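Local atomic coordinates of glutamate racemase (PDB entry 3UHF), a protein that belongs to the Asp/Glu/hydantoin racemase family of enzymes, whose two parallel-stranded alpha/beta lobes enclose a pocket occupied here by D-glutamic acid. Residues 121-126 and 228-233. Sequence-based numbering, arbitrary orientation.
Sequences VEATIK and GDAIVE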
ATOM      1  N   VAL A 121      -6.134   3.185   8.557  1.00 16.89           N
ATOM      2  CA  VAL A 121      -6.649   3.745   9.808  1.00 16.21           C
ATOM      3  C   VAL A 121      -7.961   3.077  10.237  1.00 18.79           C
ATOM      4  O   VAL A 121      -8.125   2.691  11.404  1.00 18.95           O
ATOM      5  CB  VAL A 121      -6.815   5.272   9.698  1.00 18.71           C
ATOM      6  CG1 VAL A 121      -7.566   5.819  10.906  1.00 21.42           C
ATOM      7  CG2 VAL A 121      -5.432   5.924   9.565  1.00 18.03           C
ATOM      8  N   GLU A 122      -8.890   2.938   9.298  1.00 16.28           N
ATOM      9  CA  GLU A 122     -10.151   2.251   9.570  1.00 17.78           C
ATOM     10  C   GLU A 122      -9.908   0.829  10.094  1.00 19.18           C
ATOM     11  O   GLU A 122     -10.540   0.402  11.060  1.00 18.83           O
ATOM     12  CB  GLU A 122     -11.029   2.195   8.312  1.00 17.94           C
ATOM     13  CG  GLU A 122     -12.204   1.224   8.449  1.00 22.65           C
ATOM     14  CD  GLU A 122     -13.070   1.145   7.211  0.52 25.21           C
ATOM     15  OE1 GLU A 122     -13.096   2.116   6.420  1.00 26.72           O
ATOM     16  OE2 GLU A 122     -13.731   0.101   7.041  1.00 30.32           O
ATOM     17  N   ALA A 123      -8.985   0.104   9.459  1.00 18.80           N
ATOM     18  CA  ALA A 123      -8.689  -1.269   9.871  1.00 19.89           C
ATOM     19  C   ALA A 123      -8.110  -1.330  11.285  1.00 16.79           C
ATOM     20  O   ALA A 123      -8.405  -2.259  12.058  1.00 17.76           O
ATOM     21  CB  ALA A 123      -7.734  -1.929   8.871  1.00 18.74           C
ATOM     22  N   THR A 124      -7.303  -0.330  11.631  1.00 15.89           N
ATOM     23  CA  THR A 124      -6.697  -0.250  12.958  1.00 19.28           C
ATOM     24  C   THR A 124      -7.758  -0.013  14.034  1.00 18.83           C
ATOM     25  O   THR A 124      -7.746  -0.657  15.086  1.00 17.56           O
ATOM     26  CB  THR A 124      -5.630   0.872  13.026  1.00 16.87           C
ATOM     27  OG1 THR A 124      -4.656   0.669  11.995  1.00 18.31           O
ATOM     28  CG2 THR A 124      -4.921   0.892  14.383  1.00 17.19           C
ATOM     29  N   ILE A 125      -8.680   0.906  13.765  1.00 17.36           N
ATOM     30  CA  ILE A 125      -9.790   1.157  14.683  1.00 16.15           C
ATOM     31  C   ILE A 125     -10.672  -0.087  14.868  1.00 19.82           C
ATOM     32  O   ILE A 125     -11.068  -0.418  15.988  1.00 21.08           O
ATOM     33  CB  ILE A 125     -10.626   2.365  14.214  1.00 17.51           C
ATOM     34  CG1 ILE A 125      -9.778   3.643  14.317  1.00 21.29           C
ATOM     35  CG2 ILE A 125     -11.912   2.479  15.033  1.00 19.24           C
ATOM     36  CD1 ILE A 125     -10.444   4.873  13.728  1.00 23.72           C
ATOM     37  N   LYS A 126     -10.962  -0.798  13.784  1.00 18.34           N
ATOM     38  CA  LYS A 126     -11.729  -2.036  13.906  1.00 20.57           C
ATOM     39  C   LYS A 126     -10.993  -3.087  14.741  1.00 22.98           C
ATOM     40  O   LYS A 126     -11.613  -3.818  15.513  1.00 21.88           O
ATOM     41  CB  LYS A 126     -12.029  -2.630  12.540  1.00 21.67           C
ATOM     42  CG  LYS A 126     -13.083  -1.896  11.718  1.00 20.64           C
ATOM     43  CD  LYS A 126     -13.336  -2.701  10.443  1.00 26.29           C
ATOM     44  CE  LYS A 126     -14.221  -1.971   9.451  1.00 29.87           C
ATOM     45  NZ  LYS A 126     -14.091  -2.601   8.106  1.00 29.36           N
ATOM     46  N   GLY A 228      -2.929  -3.738   2.261  1.00 18.66           N
ATOM     47  CA  GLY A 228      -3.665  -4.402   1.195  1.00 20.66           C
ATOM     48  C   GLY A 228      -4.967  -5.019   1.680  1.00 24.23           C
ATOM     49  O   GLY A 228      -6.018  -4.862   1.053  1.00 21.24           O
ATOM     50  N   ASP A 229      -4.906  -5.749   2.783  1.00 18.44           N
ATOM     51  CA  ASP A 229      -6.132  -6.314   3.353  1.00 18.01           C
ATOM     52  C   ASP A 229      -7.066  -5.185   3.784  1.00 19.79           C
ATOM     53  O   ASP A 229      -8.281  -5.297   3.663  1.00 19.49           O
ATOM     54  CB  ASP A 229      -5.810  -7.210   4.547  1.00 26.56           C
ATOM     55  CG  ASP A 229      -5.001  -8.444   4.155  1.00 33.56           C
ATOM     56  OD1 ASP A 229      -5.039  -8.834   2.966  1.00 33.28           O
ATOM     57  OD2 ASP A 229      -4.335  -9.029   5.039  1.00 28.72           O
ATOM     58  N   ALA A 230      -6.492  -4.097   4.290  1.00 19.98           N
ATOM     59  CA  ALA A 230      -7.297  -2.952   4.718  1.00 19.38           C
ATOM     60  C   ALA A 230      -8.078  -2.340   3.559  1.00 19.07           C
ATOM     61  O   ALA A 230      -9.269  -2.047   3.687  1.00 18.83           O
ATOM     62  CB  ALA A 230      -6.415  -1.889   5.376  1.00 20.22           C
ATOM     63  N   ILE A 231      -7.407  -2.125   2.429  1.00 19.33           N
ATOM     64  CA  ILE A 231      -8.072  -1.497   1.294  1.00 19.07           C
ATOM     65  C   ILE A 231      -9.147  -2.433   0.721  1.00 18.50           C
ATOM     66  O   ILE A 231     -10.170  -1.969   0.238  1.00 20.62           O
ATOM     67  CB  ILE A 231      -7.061  -0.998   0.205  1.00 26.90           C
ATOM     68  CG1 ILE A 231      -7.753  -0.136  -0.857  1.00 32.45           C
ATOM     69  CG2 ILE A 231      -6.379  -2.170  -0.489  1.00 24.64           C
ATOM     70  CD1 ILE A 231      -8.455   1.098  -0.329  1.00 36.43           C
ATOM     71  N   VAL A 232      -8.946  -3.746   0.803  1.00 23.07           N
ATOM     72  CA  VAL A 232     -10.003  -4.667   0.362  1.00 22.84           C
ATOM     73  C   VAL A 232     -11.302  -4.428   1.146  1.00 22.43           C
ATOM     74  O   VAL A 232     -12.376  -4.299   0.561  1.00 23.62           O
ATOM     75  CB  VAL A 232      -9.592  -6.155   0.474  1.00 24.79           C
ATOM     76  CG1 VAL A 232     -10.804  -7.054   0.302  1.00 24.96           C
ATOM     77  CG2 VAL A 232      -8.514  -6.503  -0.564  1.00 23.19           C
ATOM     78  N   GLU A 233     -11.202  -4.345   2.469  1.00 21.22           N
ATOM     79  CA  GLU A 233     -12.398  -4.165   3.292  1.00 23.42           C
ATOM     80  C   GLU A 233     -13.042  -2.803   3.032  1.00 26.46           C
ATOM     81  O   GLU A 233     -14.265  -2.668   2.976  1.00 26.68           O
ATOM     82  CB  GLU A 233     -12.047  -4.314   4.768  1.00 29.46           C
ATOM     83  CG  GLU A 233     -11.492  -5.683   5.113  1.00 29.36           C
ATOM     84  CD  GLU A 233     -12.463  -6.793   4.730  1.00 43.32           C
ATOM     85  OE1 GLU A 233     -13.620  -6.761   5.209  1.00 44.04           O
ATOM     86  OE2 GLU A 233     -12.078  -7.684   3.940  1.00 44.36           O
TER
HETATM   87  O   HOH W   1     -14.316  -5.566   7.724  1.00 34.86           O
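The methyl group of A123 points at the flank of the methyl of A230, CB to CB at 3.7 Å, and the two make the tight part of this contact between helix 117-128 and helix 227-238. With no longer side chain between them, the two backbones come close, CA of A123 lying 5.6 Å from CA of A230. Apart from this pair of methyls, little apolar surface is shared, T124 and V232 turning to strand 199-202 and helix 37-45.

One helical turn beyond A123, the packing gives way to charge and water. The side chain of K126 is almost fully extended beyond CB (chi2 -175°, chi3 -172°), which carries NZ across toward the other helix, 4.3 Å from CB of E233. NZ forms a salt bridge of 2.9 Å with OE2 of E122 in its own helix, on that oxygen's anti lone pair. Further along helix 227-238, E237 pairs with NZ of K126 and R238 with OE1 of E122, two ionic ties between the helices. E233 curls instead of reaching out (chi2 -57°), leaving its OE1 5.1 Å from NZ of K126. One water bridges the two, accepting from NZ of K126 at 3.0 Å and donating to OE1 of E233 at 2.9 Å, while OE2 of E233 pairs with K236.

The chemistry implies a small apolar touch bordered by charge: K126, set among carboxylates, probably offsets their mutual repulsion, and the two helices are held here by one methyl contact and, at the solvent side, by salt bridges and a single bridging water.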